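Local atomic coordinates of type I modular polyketide synthase (PDB entry 6IYT), a protein that probably transfers an ethylmalonyl extender unit from coenzyme A, through its acyltransferase domain, for polyketide chain growth in salinomycin biosynthesis. Residues G250-V255 against V317-A322; S256-E261 against G283-T288. All coordinates share one frame; numbering follows the deposited sequence.

Interaction 1: residues G250-V255 against V317-A322; sequences GAVASV and VASHCA
The peptide group joining Gly250 to Ala251 and the one joining Val317 to Ala318 lie face over face, their planes inclined by only about 28°, with Ala318 N 3.6 Å from Gly250 C. Strand 251-255 belongs to the ferredoxin-like small subdomain of the acyltransferase, whereas 317-322 begins with Val-Ala-Ser-His, which matches the family motif linked to extender-unit choice. From above the plane of the Gly250 carbonyl, the hydrogen on Val317 CA is directed at Gly250 O (3.4 Å, 155° at the hydrogen). Above the start of the strand, Ala318 CB comes to 3.7 Å from Gly250 CA; glycine suits this place because any side-chain carbon would be pressed into that methyl. Alanine is equally apt opposite it, being short enough to let the two backbones approach. Ala318 is the centre of an inverse gamma turn, closed by a weak bond from Ser319 N to Val317 O, and the chain then turns to His320. The imidazole of His320 is hydrogen-bonded on both sides, NE2 to Ser213 OG and ND1 to the carbonyl of Arg372, consistent with the serine-histidine pair of this family. Val252 finishes the contact: with CG1 anti to the backbone N (chi1 175°), its other methyl, CG2, is set beside the turn, 3.4 Å from Val317 O.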
loop_
_atom_site.group_PDB
_atom_site.type_symbol
_atom_site.label_atom_id
_atom_site.label_comp_id
_atom_site.label_asym_id
_atom_site.label_seq_id
_atom_site.Cartn_x
_atom_site.Cartn_y
_atom_site.Cartn_z
ATOM N N GLY A 250 -11.948 23.469 0.741
ATOM C CA GLY A 250 -10.691 23.129 0.106
ATOM C C GLY A 250 -10.603 21.668 -0.233
ATOM O O GLY A 250 -11.443 20.891 0.173
ATOM N N ALA A 251 -9.579 21.315 -1.008
ATOM C CA ALA A 251 -9.263 19.960 -1.287
ATOM C C ALA A 251 -7.774 19.868 -1.661
ATOM O O ALA A 251 -7.019 20.849 -1.524
ATOM C CB ALA A 251 -10.151 19.437 -2.399
ATOM N N VAL A 252 -7.335 18.683 -2.052
ATOM C CA VAL A 252 -5.977 18.477 -2.528
ATOM C C VAL A 252 -5.994 17.794 -3.907
ATOM O O VAL A 252 -6.786 16.942 -4.132
ATOM C CB VAL A 252 -5.195 17.540 -1.611
ATOM C CG1 VAL A 252 -3.821 17.219 -2.147
ATOM C CG2 VAL A 252 -5.103 18.116 -0.221
ATOM N N ALA A 253 -5.089 18.233 -4.748
ATOM C CA ALA A 253 -4.934 17.686 -6.087
ATOM C C ALA A 253 -3.537 17.138 -6.281
ATOM O O ALA A 253 -2.562 17.689 -5.791
ATOM C CB ALA A 253 -5.214 18.763 -7.139
ATOM N N SER A 254 -3.438 16.050 -7.018
ATOM C CA SER A 254 -2.170 15.591 -7.512
ATOM C C SER A 254 -1.835 16.324 -8.820
ATOM O O SER A 254 -2.698 16.496 -9.669
ATOM C CB SER A 254 -2.238 14.106 -7.764
ATOM O OG SER A 254 -3.330 13.861 -8.606
ATOM N N VAL A 255 -0.554 16.591 -9.025
ATOM C CA VAL A 255 -0.080 17.261 -10.248
ATOM C C VAL A 255 1.218 16.652 -10.663
ATOM O O VAL A 255 2.143 16.604 -9.883
ATOM C CB VAL A 255 0.177 18.751 -9.994
ATOM C CG1 VAL A 255 0.778 19.408 -11.239
ATOM C CG2 VAL A 255 -1.103 19.447 -9.558
ATOM N N VAL A 317 -9.912 17.248 1.923
ATOM C CA VAL A 317 -9.992 18.664 2.318
ATOM C C VAL A 317 -8.613 19.277 2.161
ATOM O O VAL A 317 -7.662 18.571 1.905
ATOM C CB VAL A 317 -10.447 18.820 3.781
ATOM C CG1 VAL A 317 -11.884 18.333 3.970
ATOM C CG2 VAL A 317 -9.451 18.180 4.769
ATOM N N ALA A 318 -8.487 20.574 2.413
ATOM C CA ALA A 318 -7.198 21.247 2.244
ATOM C C ALA A 318 -6.394 21.156 3.525
ATOM O O ALA A 318 -6.123 22.159 4.173
ATOM C CB ALA A 318 -7.397 22.720 1.836
ATOM N N SER A 319 -6.006 19.945 3.898
ATOM C CA SER A 319 -4.965 19.759 4.890
ATOM C C SER A 319 -3.633 20.193 4.282
ATOM O O SER A 319 -3.565 20.560 3.103
ATOM C CB SER A 319 -4.911 18.284 5.337
ATOM O OG SER A 319 -5.086 17.434 4.226
ATOM N N HIS A 320 -2.608 20.260 5.102
ATOM C CA HIS A 320 -1.255 20.503 4.632
ATOM C C HIS A 320 -1.107 21.916 4.057
ATOM O O HIS A 320 -0.308 22.146 3.162
ATOM C CB HIS A 320 -0.844 19.449 3.581
ATOM C CG HIS A 320 -0.924 18.048 4.085
ATOM N ND1 HIS A 320 -0.158 17.605 5.139
ATOM C CD2 HIS A 320 -1.822 17.061 3.839
ATOM C CE1 HIS A 320 -0.506 16.368 5.450
ATOM N NE2 HIS A 320 -1.551 16.042 4.725
ATOM N N CYS A 321 -1.894 22.831 4.575
ATOM C CA CYS A 321 -1.752 24.244 4.291
ATOM C C CYS A 321 -2.336 25.055 5.453
ATOM O O CYS A 321 -2.742 24.479 6.473
ATOM C CB CYS A 321 -2.455 24.592 2.974
ATOM S SG CYS A 321 -4.233 24.512 3.073
ATOM N N ALA A 322 -2.324 26.387 5.324
ATOM C CA ALA A 322 -2.738 27.276 6.421
ATOM C C ALA A 322 -4.197 27.119 6.840
ATOM O O ALA A 322 -4.593 27.596 7.900
ATOM C CB ALA A 322 -2.470 28.727 6.039
#

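Interaction 2: residues S256-E261 against G283-T288; sequences SLPAAE and GPRSVT
The backbone of Ser256-Ala259 runs at 97° to that of Pro284-Val287, so the chain leaving its strand passes across the tight turn that joins strands 276-283 and 286-291, with Pro258 and Arg285 facing each other at a CA separation of 4.3 Å. That turn is pinned by two backbone bonds between Gly283 and Ser286. Pro284, whose ring already fixes phi near the value needed, takes its first corner, and Arg285 takes the second. The carbonyls of both corner residues face the crossing segment: Ser256 CA lies 3.1 Å from Arg285 O, and Pro258 CA lies 3.4 Å from Pro284 O.

Pro258 stands at the N-cap position of helix 259-266; its ring holds phi at -61°, which suits the extended approach to the helix, though it has no side-chain acceptor to cap the helix N-H groups. Its CG reaches the edge of the Arg285 guanidinium, near the plane of that group, at 3.6 Å from NH2. The arginine chain bends at chi2 (-131°) as it passes the ring. Deeper in, Val287 points toward the incoming helix; its CG1 is 4.1 Å from Ala259 CB, and a small alanine lets the helix start close to the sheet. Val262 of the same helix also packs on Val287.

No hydrogen bond crosses between the two segments: even Leu257 N, 3.2 Å from Arg285 O, is badly angled for one. Leu257 O is buried with no polar partner, and both methyls of Val287 lie against it. Glu261 and Arg285 would be expected to carry opposite charges, but OE1 and NH2 are 5.9 Å apart, so any attraction is probably modest. The contact's position is thus probably set by backbone fit, carbon-bound hydrogens facing carbonyls and methyl packing.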
loop_
_atom_site.group_PDB
_atom_site.type_symbol
_atom_site.label_atom_id
_atom_site.label_comp_id
_atom_site.label_asym_id
_atom_site.label_seq_id
_atom_site.Cartn_x
_atom_site.Cartn_y
_atom_site.Cartn_z
ATOM N N SER A 256 1.297 16.121 -11.881
ATOM C CA SER A 256 2.567 15.542 -12.347
ATOM C C SER A 256 3.503 16.585 -12.995
ATOM O O SER A 256 3.794 16.512 -14.195
ATOM C CB SER A 256 2.307 14.387 -13.319
ATOM O OG SER A 256 1.349 13.509 -12.782
ATOM N N LEU A 257 3.972 17.531 -12.180
ATOM C CA LEU A 257 5.026 18.462 -12.551
ATOM C C LEU A 257 5.943 18.641 -11.345
ATOM O O LEU A 257 5.515 18.459 -10.225
ATOM C CB LEU A 257 4.443 19.813 -12.898
ATOM C CG LEU A 257 3.659 20.017 -14.184
ATOM C CD1 LEU A 257 3.119 21.425 -14.161
ATOM C CD2 LEU A 257 4.501 19.775 -15.442
ATOM N N PRO A 258 7.168 19.096 -11.582
ATOM C CA PRO A 258 8.116 19.451 -10.531
ATOM C C PRO A 258 7.587 20.578 -9.666
ATOM O O PRO A 258 6.904 21.459 -10.171
ATOM C CB PRO A 258 9.369 19.910 -11.312
ATOM C CG PRO A 258 9.208 19.373 -12.682
ATOM C CD PRO A 258 7.737 19.251 -12.936
ATOM N N ALA A 259 7.961 20.581 -8.385
ATOM C CA ALA A 259 7.517 21.620 -7.460
ATOM C C ALA A 259 7.710 23.014 -8.028
ATOM O O ALA A 259 6.821 23.825 -7.967
ATOM C CB ALA A 259 8.221 21.493 -6.125
ATOM N N ALA A 260 8.892 23.294 -8.573
ATOM C CA ALA A 260 9.197 24.658 -9.015
ATOM C C ALA A 260 8.220 25.123 -10.094
ATOM O O ALA A 260 7.812 26.291 -10.108
ATOM C CB ALA A 260 10.626 24.750 -9.529
ATOM N N GLU A 261 7.893 24.246 -11.034
ATOM C CA GLU A 261 6.959 24.590 -12.077
ATOM C C GLU A 261 5.573 24.871 -11.487
ATOM O O GLU A 261 4.880 25.764 -11.923
ATOM C CB GLU A 261 6.877 23.460 -13.117
ATOM C CG GLU A 261 7.126 23.908 -14.550
ATOM C CD GLU A 261 8.118 23.015 -15.309
ATOM O OE1 GLU A 261 8.094 21.779 -15.118
ATOM O OE2 GLU A 261 8.854 23.550 -16.176
ATOM N N GLY A 283 7.592 12.924 -5.722
ATOM C CA GLY A 283 8.738 12.547 -6.543
ATOM C C GLY A 283 9.191 13.728 -7.361
ATOM O O GLY A 283 8.592 14.814 -7.266
ATOM N N PRO A 284 10.216 13.525 -8.224
ATOM C CA PRO A 284 10.832 14.689 -8.880
ATOM C C PRO A 284 9.851 15.392 -9.796
ATOM O O PRO A 284 9.978 16.610 -10.037
ATOM C CB PRO A 284 11.975 14.086 -9.708
ATOM C CG PRO A 284 12.149 12.692 -9.243
ATOM C CD PRO A 284 11.079 12.339 -8.255
ATOM N N ARG A 285 8.805 14.669 -10.211
ATOM C CA ARG A 285 7.824 15.219 -11.115
ATOM C C ARG A 285 6.423 14.911 -10.645
ATOM O O ARG A 285 5.496 14.847 -11.431
ATOM C CB ARG A 285 8.036 14.680 -12.532
ATOM C CG ARG A 285 9.394 15.050 -13.109
ATOM C CD ARG A 285 9.265 15.643 -14.501
ATOM N NE ARG A 285 10.492 15.476 -15.268
ATOM C CZ ARG A 285 11.610 16.175 -15.070
ATOM N NH1 ARG A 285 12.693 15.906 -15.790
ATOM N NH2 ARG A 285 11.644 17.148 -14.172
ATOM N N SER A 286 6.253 14.870 -9.337
ATOM C CA SER A 286 4.985 14.518 -8.771
ATOM C C SER A 286 4.780 15.268 -7.446
ATOM O O SER A 286 5.479 15.001 -6.473
ATOM C CB SER A 286 4.957 13.008 -8.522
ATOM O OG SER A 286 3.828 12.686 -7.765
ATOM N N VAL A 287 3.804 16.168 -7.413
ATOM C CA VAL A 287 3.485 16.941 -6.179
ATOM C C VAL A 287 1.987 16.990 -5.970
ATOM O O VAL A 287 1.226 16.479 -6.802
ATOM C CB VAL A 287 4.031 18.401 -6.211
ATOM C CG1 VAL A 287 5.532 18.421 -6.501
ATOM C CG2 VAL A 287 3.262 19.247 -7.221
ATOM N N THR A 288 1.572 17.383 -4.775
ATOM C CA THR A 288 0.188 17.648 -4.494
ATOM C C THR A 288 0.025 19.126 -4.102
ATOM O O THR A 288 0.879 19.681 -3.592
ATOM C CB THR A 288 -0.349 16.793 -3.338
ATOM O OG1 THR A 288 0.455 17.019 -2.211
ATOM C CG2 THR A 288 -0.277 15.317 -3.680
#

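How the interactions relate
Strand 251-255 of interaction 1 continues directly into 256-261 of interaction 2, and it lies beside strand 286-291 in the same mixed sheet. The two contacts, with centres 15 Å apart, therefore sit at opposite ends of one strand. They meet where Val255 N probably bonds to Val287 O (2.8 Å) and where Val252 CG1 packs on Thr288 CB (3.7 Å). Interaction 1 is the buried end, where the strand abuts the loop that brings His320 to Ser213, the probable nucleophile. Interaction 2 is a surface contact at the other end, joining the hairpin turn to the start of helix 259-266, away from that pair.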